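Local coordinates for uncharacterized protein (Desulfotomaculum acetoxidans, PDB 3U4Y) that is of unknown function but folds as a seven-bladed beta-propeller related to the lactonase family, so a role like that of its relatives is possible yet unproven, at residues F11-S23 against L33-I47. Sequence-based numbering, arbitrary orientation.
Sequences FGIVVEQHLRRIS and LNQITLGYDFVDTAI
Arg21 holds CG opposite its backbone N (chi1 -175°) and bends at chi3 (71°), which brings one guanidinium face against the amide of Gln35, whose chain runs straight beyond CG. Gln35 NE2 sits over the centre of the guanidinium, 3.2 Å from Arg21 CZ, with the two planes inclined by 37°; the amide lies at a slant, a packing contact and not a hydrogen bond, and one amide N-H is given to Ser23 OG, 3.0 Å from Gln35 NE2. Ser23 OG passes a bond on to Glu16 OE1, 2.8 Å away, while Arg21 grips Glu16 side-on, NE to OE1 and NH1 to OE2, the latter pair 2.6 Å apart. Were Arg21 an alanine, the carboxylate of Glu16 would probably lose its charged mate, and Gln35 the guanidinium face it packs against. On the sheet face opposite Arg21, Ser23 and Gln35, the side chains of Ile22 and Ile36 meet; their backbones form an antiparallel hydrogen-bonded pair, Ile22 N to Ile36 O at 3.1 Å. On this apolar side, Phe42 sets its ring against Ile22, Ile22 CG2 3.7 Å from Phe42 CE2, while Val15 CG1 meets Phe42 CB; branched and aromatic residues suit this interior between sheets. Gln17 reaches across with NE2 to Phe42 O (3.1 Å), tying the turn after strand 11-16 to the start of strand 42-47. Gly39, with its positive phi, suits the tight link between these sheets. Arg20 and Arg21 both face Glu16 in a G1 beta bulge. Strands 21-26 and 32-37 pair within one antiparallel four-stranded sheet, and strand 42-47 opens the next, the packing of adjacent blades in a beta-propeller.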
loop_
_atom_site.group_PDB
_atom_site.type_symbol
_atom_site.label_atom_id
_atom_site.label_comp_id
_atom_site.label_asym_id
_atom_site.label_seq_id
_atom_site.Cartn_x
_atom_site.Cartn_y
_atom_site.Cartn_z
ATOM N N PHE A 11 -10.912 2.782 -13.323
ATOM C CA PHE A 11 -11.350 3.467 -12.126
ATOM C C PHE A 11 -10.440 3.156 -10.949
ATOM O O PHE A 11 -9.672 2.193 -10.967
ATOM C CB PHE A 11 -12.777 3.034 -11.782
ATOM C CG PHE A 11 -12.858 1.739 -11.015
ATOM C CD1 PHE A 11 -12.695 1.712 -9.641
ATOM C CD2 PHE A 11 -13.099 0.550 -11.667
ATOM C CE1 PHE A 11 -12.769 0.511 -8.942
ATOM C CE2 PHE A 11 -13.176 -0.649 -10.963
ATOM C CZ PHE A 11 -13.014 -0.670 -9.609
ATOM N N GLY A 12 -10.563 3.964 -9.910
ATOM C CA GLY A 12 -9.784 3.774 -8.706
ATOM C C GLY A 12 -10.505 4.324 -7.492
ATOM O O GLY A 12 -11.550 4.951 -7.608
ATOM N N ILE A 13 -9.932 4.099 -6.320
ATOM C CA ILE A 13 -10.563 4.500 -5.077
ATOM C C ILE A 13 -9.563 5.252 -4.205
ATOM O O ILE A 13 -8.403 4.899 -4.159
ATOM C CB ILE A 13 -11.154 3.273 -4.326
ATOM C CG1 ILE A 13 -11.751 3.688 -2.990
ATOM C CG2 ILE A 13 -10.110 2.171 -4.112
ATOM C CD1 ILE A 13 -12.043 2.505 -2.116
ATOM N N VAL A 14 -10.010 6.299 -3.529
ATOM C CA VAL A 14 -9.116 7.090 -2.702
ATOM C C VAL A 14 -9.786 7.521 -1.411
ATOM O O VAL A 14 -10.951 7.926 -1.401
ATOM C CB VAL A 14 -8.606 8.333 -3.445
ATOM C CG1 VAL A 14 -9.760 9.251 -3.810
ATOM C CG2 VAL A 14 -7.575 9.063 -2.601
ATOM N N VAL A 15 -9.030 7.443 -0.322
ATOM C CA VAL A 15 -9.548 7.775 0.996
ATOM C C VAL A 15 -9.444 9.266 1.297
ATOM O O VAL A 15 -8.454 9.909 0.950
ATOM C CB VAL A 15 -8.828 6.974 2.073
ATOM C CG1 VAL A 15 -9.284 7.416 3.443
ATOM C CG2 VAL A 15 -9.061 5.484 1.853
ATOM N N GLU A 16 -10.492 9.815 1.908
ATOM C CA GLU A 16 -10.469 11.186 2.406
ATOM C C GLU A 16 -10.764 11.147 3.879
ATOM O O GLU A 16 -11.915 11.147 4.290
ATOM C CB GLU A 16 -11.498 12.039 1.702
ATOM C CG GLU A 16 -11.195 12.229 0.249
ATOM C CD GLU A 16 -12.443 12.430 -0.559
ATOM O OE1 GLU A 16 -13.224 11.462 -0.717
ATOM O OE2 GLU A 16 -12.646 13.563 -1.027
ATOM N N GLN A 17 -9.708 11.101 4.674
ATOM C CA GLN A 17 -9.827 10.770 6.078
ATOM C C GLN A 17 -10.622 11.801 6.865
ATOM O O GLN A 17 -11.377 11.458 7.774
ATOM C CB GLN A 17 -8.444 10.616 6.698
ATOM C CG GLN A 17 -8.518 10.160 8.122
ATOM C CD GLN A 17 -7.188 10.184 8.800
ATOM O OE1 GLN A 17 -6.715 11.243 9.229
ATOM N NE2 GLN A 17 -6.562 9.018 8.910
ATOM N N HIS A 18 -10.443 13.069 6.518
ATOM C CA HIS A 18 -11.041 14.136 7.296
ATOM C C HIS A 18 -12.519 14.313 6.989
ATOM O O HIS A 18 -13.244 14.937 7.756
ATOM C CB HIS A 18 -10.296 15.439 7.076
ATOM C CG HIS A 18 -10.299 15.906 5.662
ATOM N ND1 HIS A 18 -9.892 15.109 4.616
ATOM C CD2 HIS A 18 -10.646 17.096 5.118
ATOM C CE1 HIS A 18 -9.994 15.787 3.487
ATOM N NE2 HIS A 18 -10.449 16.996 3.763
ATOM N N LEU A 19 -12.968 13.768 5.866
ATOM C CA LEU A 19 -14.380 13.816 5.527
ATOM C C LEU A 19 -15.007 12.501 5.927
ATOM O O LEU A 19 -16.203 12.302 5.772
ATOM C CB LEU A 19 -14.581 14.072 4.039
ATOM C CG LEU A 19 -13.857 15.322 3.553
ATOM C CD1 LEU A 19 -14.514 15.895 2.313
ATOM C CD2 LEU A 19 -13.834 16.338 4.663
ATOM N N ARG A 20 -14.181 11.613 6.465
ATOM C CA ARG A 20 -14.625 10.279 6.826
ATOM C C ARG A 20 -15.370 9.678 5.631
ATOM O O ARG A 20 -16.461 9.133 5.740
ATOM C CB ARG A 20 -15.438 10.341 8.114
ATOM C CG ARG A 20 -14.659 11.031 9.242
ATOM C CD ARG A 20 -15.213 10.692 10.610
ATOM N NE ARG A 20 -14.239 10.893 11.680
ATOM C CZ ARG A 20 -14.365 10.368 12.899
ATOM N NH1 ARG A 20 -15.414 9.609 13.181
ATOM N NH2 ARG A 20 -13.445 10.588 13.831
ATOM N N ARG A 21 -14.723 9.769 4.478
ATOM C CA ARG A 21 -15.339 9.472 3.199
ATOM C C ARG A 21 -14.355 8.699 2.297
ATOM O O ARG A 21 -13.176 8.573 2.628
ATOM C CB ARG A 21 -15.744 10.804 2.555
ATOM C CG ARG A 21 -16.513 10.689 1.277
ATOM C CD ARG A 21 -16.963 12.042 0.790
ATOM N NE ARG A 21 -15.864 12.859 0.300
ATOM C CZ ARG A 21 -16.023 14.048 -0.276
ATOM N NH1 ARG A 21 -14.975 14.739 -0.696
ATOM N NH2 ARG A 21 -17.232 14.552 -0.445
ATOM N N ILE A 22 -14.851 8.167 1.180
ATOM C CA ILE A 22 -14.015 7.598 0.130
ATOM C C ILE A 22 -14.634 7.973 -1.214
ATOM O O ILE A 22 -15.830 8.186 -1.309
ATOM C CB ILE A 22 -13.968 6.069 0.190
ATOM C CG1 ILE A 22 -15.123 5.487 -0.622
ATOM C CG2 ILE A 22 -14.031 5.575 1.610
ATOM C CD1 ILE A 22 -15.477 4.076 -0.247
ATOM N N SER A 23 -13.811 8.052 -2.253
ATOM C CA SER A 23 -14.272 8.383 -3.596
ATOM C C SER A 23 -13.764 7.376 -4.609
ATOM O O SER A 23 -12.655 6.874 -4.497
ATOM C CB SER A 23 -13.773 9.764 -4.028
ATOM O OG SER A 23 -14.288 10.790 -3.212
ATOM N N LEU A 33 -16.760 9.424 -9.386
ATOM C CA LEU A 33 -17.691 8.404 -9.838
ATOM C C LEU A 33 -18.810 8.206 -8.832
ATOM O O LEU A 33 -19.988 8.216 -9.184
ATOM C CB LEU A 33 -16.960 7.077 -9.967
ATOM C CG LEU A 33 -16.869 6.472 -11.347
ATOM C CD1 LEU A 33 -16.395 7.542 -12.305
ATOM C CD2 LEU A 33 -15.904 5.319 -11.277
ATOM N N ASN A 34 -18.412 7.967 -7.585
ATOM C CA ASN A 34 -19.325 7.725 -6.482
ATOM C C ASN A 34 -18.602 8.149 -5.209
ATOM O O ASN A 34 -17.419 7.875 -5.064
ATOM C CB ASN A 34 -19.683 6.238 -6.378
ATOM C CG ASN A 34 -19.940 5.597 -7.719
ATOM O OD1 ASN A 34 -21.066 5.592 -8.209
ATOM N ND2 ASN A 34 -18.892 5.021 -8.312
ATOM N N GLN A 35 -19.301 8.807 -4.287
ATOM C CA GLN A 35 -18.695 9.169 -3.013
ATOM C C GLN A 35 -19.468 8.625 -1.827
ATOM O O GLN A 35 -20.561 9.095 -1.496
ATOM C CB GLN A 35 -18.551 10.679 -2.884
ATOM C CG GLN A 35 -17.413 11.258 -3.672
ATOM C CD GLN A 35 -17.241 12.733 -3.418
ATOM O OE1 GLN A 35 -18.217 13.456 -3.239
ATOM N NE2 GLN A 35 -15.994 13.191 -3.386
ATOM N N ILE A 36 -18.886 7.636 -1.175
ATOM C CA ILE A 36 -19.513 7.013 -0.027
ATOM C C ILE A 36 -19.028 7.632 1.276
ATOM O O ILE A 36 -17.842 7.623 1.542
ATOM C CB ILE A 36 -19.198 5.524 -0.009
ATOM C CG1 ILE A 36 -19.760 4.854 -1.258
ATOM C CG2 ILE A 36 -19.767 4.885 1.221
ATOM C CD1 ILE A 36 -19.711 3.353 -1.189
ATOM N N THR A 37 -19.946 8.167 2.079
ATOM C CA THR A 37 -19.598 8.783 3.363
ATOM C C THR A 37 -20.181 7.961 4.520
ATOM O O THR A 37 -21.396 7.931 4.711
ATOM C CB THR A 37 -20.129 10.245 3.458
ATOM O OG1 THR A 37 -19.715 11.015 2.317
ATOM C CG2 THR A 37 -19.636 10.924 4.740
ATOM N N LEU A 38 -19.323 7.302 5.293
ATOM C CA LEU A 38 -19.787 6.448 6.391
ATOM C C LEU A 38 -19.479 6.945 7.812
ATOM O O LEU A 38 -19.912 6.330 8.785
ATOM C CB LEU A 38 -19.218 5.038 6.252
ATOM C CG LEU A 38 -19.702 4.183 5.089
ATOM C CD1 LEU A 38 -18.638 4.120 4.017
ATOM C CD2 LEU A 38 -20.016 2.788 5.595
ATOM N N GLY A 39 -18.722 8.033 7.930
ATOM C CA GLY A 39 -18.335 8.556 9.221
ATOM C C GLY A 39 -17.377 7.667 9.991
ATOM O O GLY A 39 -17.578 7.411 11.178
ATOM N N TYR A 40 -16.327 7.191 9.322
ATOM C CA TYR A 40 -15.253 6.475 10.010
ATOM C C TYR A 40 -13.915 7.159 9.857
ATOM O O TYR A 40 -13.758 8.116 9.106
ATOM C CB TYR A 40 -15.106 5.034 9.544
ATOM C CG TYR A 40 -16.169 4.092 10.036
ATOM C CD1 TYR A 40 -15.964 3.310 11.147
ATOM C CD2 TYR A 40 -17.372 3.964 9.361
ATOM C CE1 TYR A 40 -16.930 2.444 11.585
ATOM C CE2 TYR A 40 -18.348 3.107 9.794
ATOM C CZ TYR A 40 -18.125 2.346 10.905
ATOM O OH TYR A 40 -19.105 1.484 11.342
ATOM N N ASP A 41 -12.955 6.604 10.579
ATOM C CA ASP A 41 -11.607 7.111 10.716
ATOM C C ASP A 41 -10.695 6.478 9.630
ATOM O O ASP A 41 -9.716 5.774 9.936
ATOM C CB ASP A 41 -11.161 6.711 12.126
ATOM C CG ASP A 41 -9.941 7.427 12.568
ATOM O OD1 ASP A 41 -9.769 8.597 12.169
ATOM O OD2 ASP A 41 -9.150 6.821 13.319
ATOM N N PHE A 42 -11.025 6.727 8.361
ATOM C CA PHE A 42 -10.438 5.973 7.238
ATOM C C PHE A 42 -8.937 6.188 6.996
ATOM O O PHE A 42 -8.425 7.300 7.110
ATOM C CB PHE A 42 -11.199 6.242 5.938
ATOM C CG PHE A 42 -12.562 5.607 5.885
ATOM C CD1 PHE A 42 -12.789 4.363 6.449
ATOM C CD2 PHE A 42 -13.622 6.264 5.265
ATOM C CE1 PHE A 42 -14.047 3.784 6.396
ATOM C CE2 PHE A 42 -14.879 5.694 5.212
ATOM C CZ PHE A 42 -15.090 4.453 5.781
ATOM N N VAL A 43 -8.246 5.106 6.638
ATOM C CA VAL A 43 -6.807 5.160 6.407
ATOM C C VAL A 43 -6.409 4.668 5.009
ATOM O O VAL A 43 -6.111 5.478 4.140
ATOM C CB VAL A 43 -5.996 4.423 7.516
ATOM C CG1 VAL A 43 -4.516 4.625 7.307
ATOM C CG2 VAL A 43 -6.394 4.927 8.910
ATOM N N ASP A 44 -6.415 3.354 4.793
ATOM C CA ASP A 44 -5.925 2.778 3.527
ATOM C C ASP A 44 -6.993 1.918 2.837
ATOM O O ASP A 44 -8.048 1.656 3.418
ATOM C CB ASP A 44 -4.635 1.960 3.763
ATOM C CG ASP A 44 -3.796 1.783 2.494
ATOM O OD1 ASP A 44 -3.160 0.709 2.326
ATOM O OD2 ASP A 44 -3.761 2.723 1.669
ATOM N N THR A 45 -6.707 1.501 1.597
ATOM C CA THR A 45 -7.574 0.616 0.806
ATOM C C THR A 45 -6.785 -0.413 0.032
ATOM O O THR A 45 -5.653 -0.170 -0.399
ATOM C CB THR A 45 -8.362 1.360 -0.294
ATOM O OG1 THR A 45 -7.629 2.510 -0.733
ATOM C CG2 THR A 45 -9.702 1.775 0.185
ATOM N N ALA A 46 -7.416 -1.557 -0.182
ATOM C CA ALA A 46 -6.927 -2.535 -1.139
ATOM C C ALA A 46 -8.048 -2.772 -2.126
ATOM O O ALA A 46 -9.170 -2.359 -1.878
ATOM C CB ALA A 46 -6.545 -3.817 -0.451
ATOM N N ILE A 47 -7.719 -3.401 -3.249
ATOM C CA ILE A 47 -8.689 -3.792 -4.271
ATOM C C ILE A 47 -8.375 -5.210 -4.709
ATOM O O ILE A 47 -7.281 -5.712 -4.487
ATOM C CB ILE A 47 -8.673 -2.843 -5.480
ATOM C CG1 ILE A 47 -9.971 -2.941 -6.252
ATOM C CG2 ILE A 47 -7.531 -3.161 -6.390
ATOM C CD1 ILE A 47 -10.157 -1.802 -7.198
#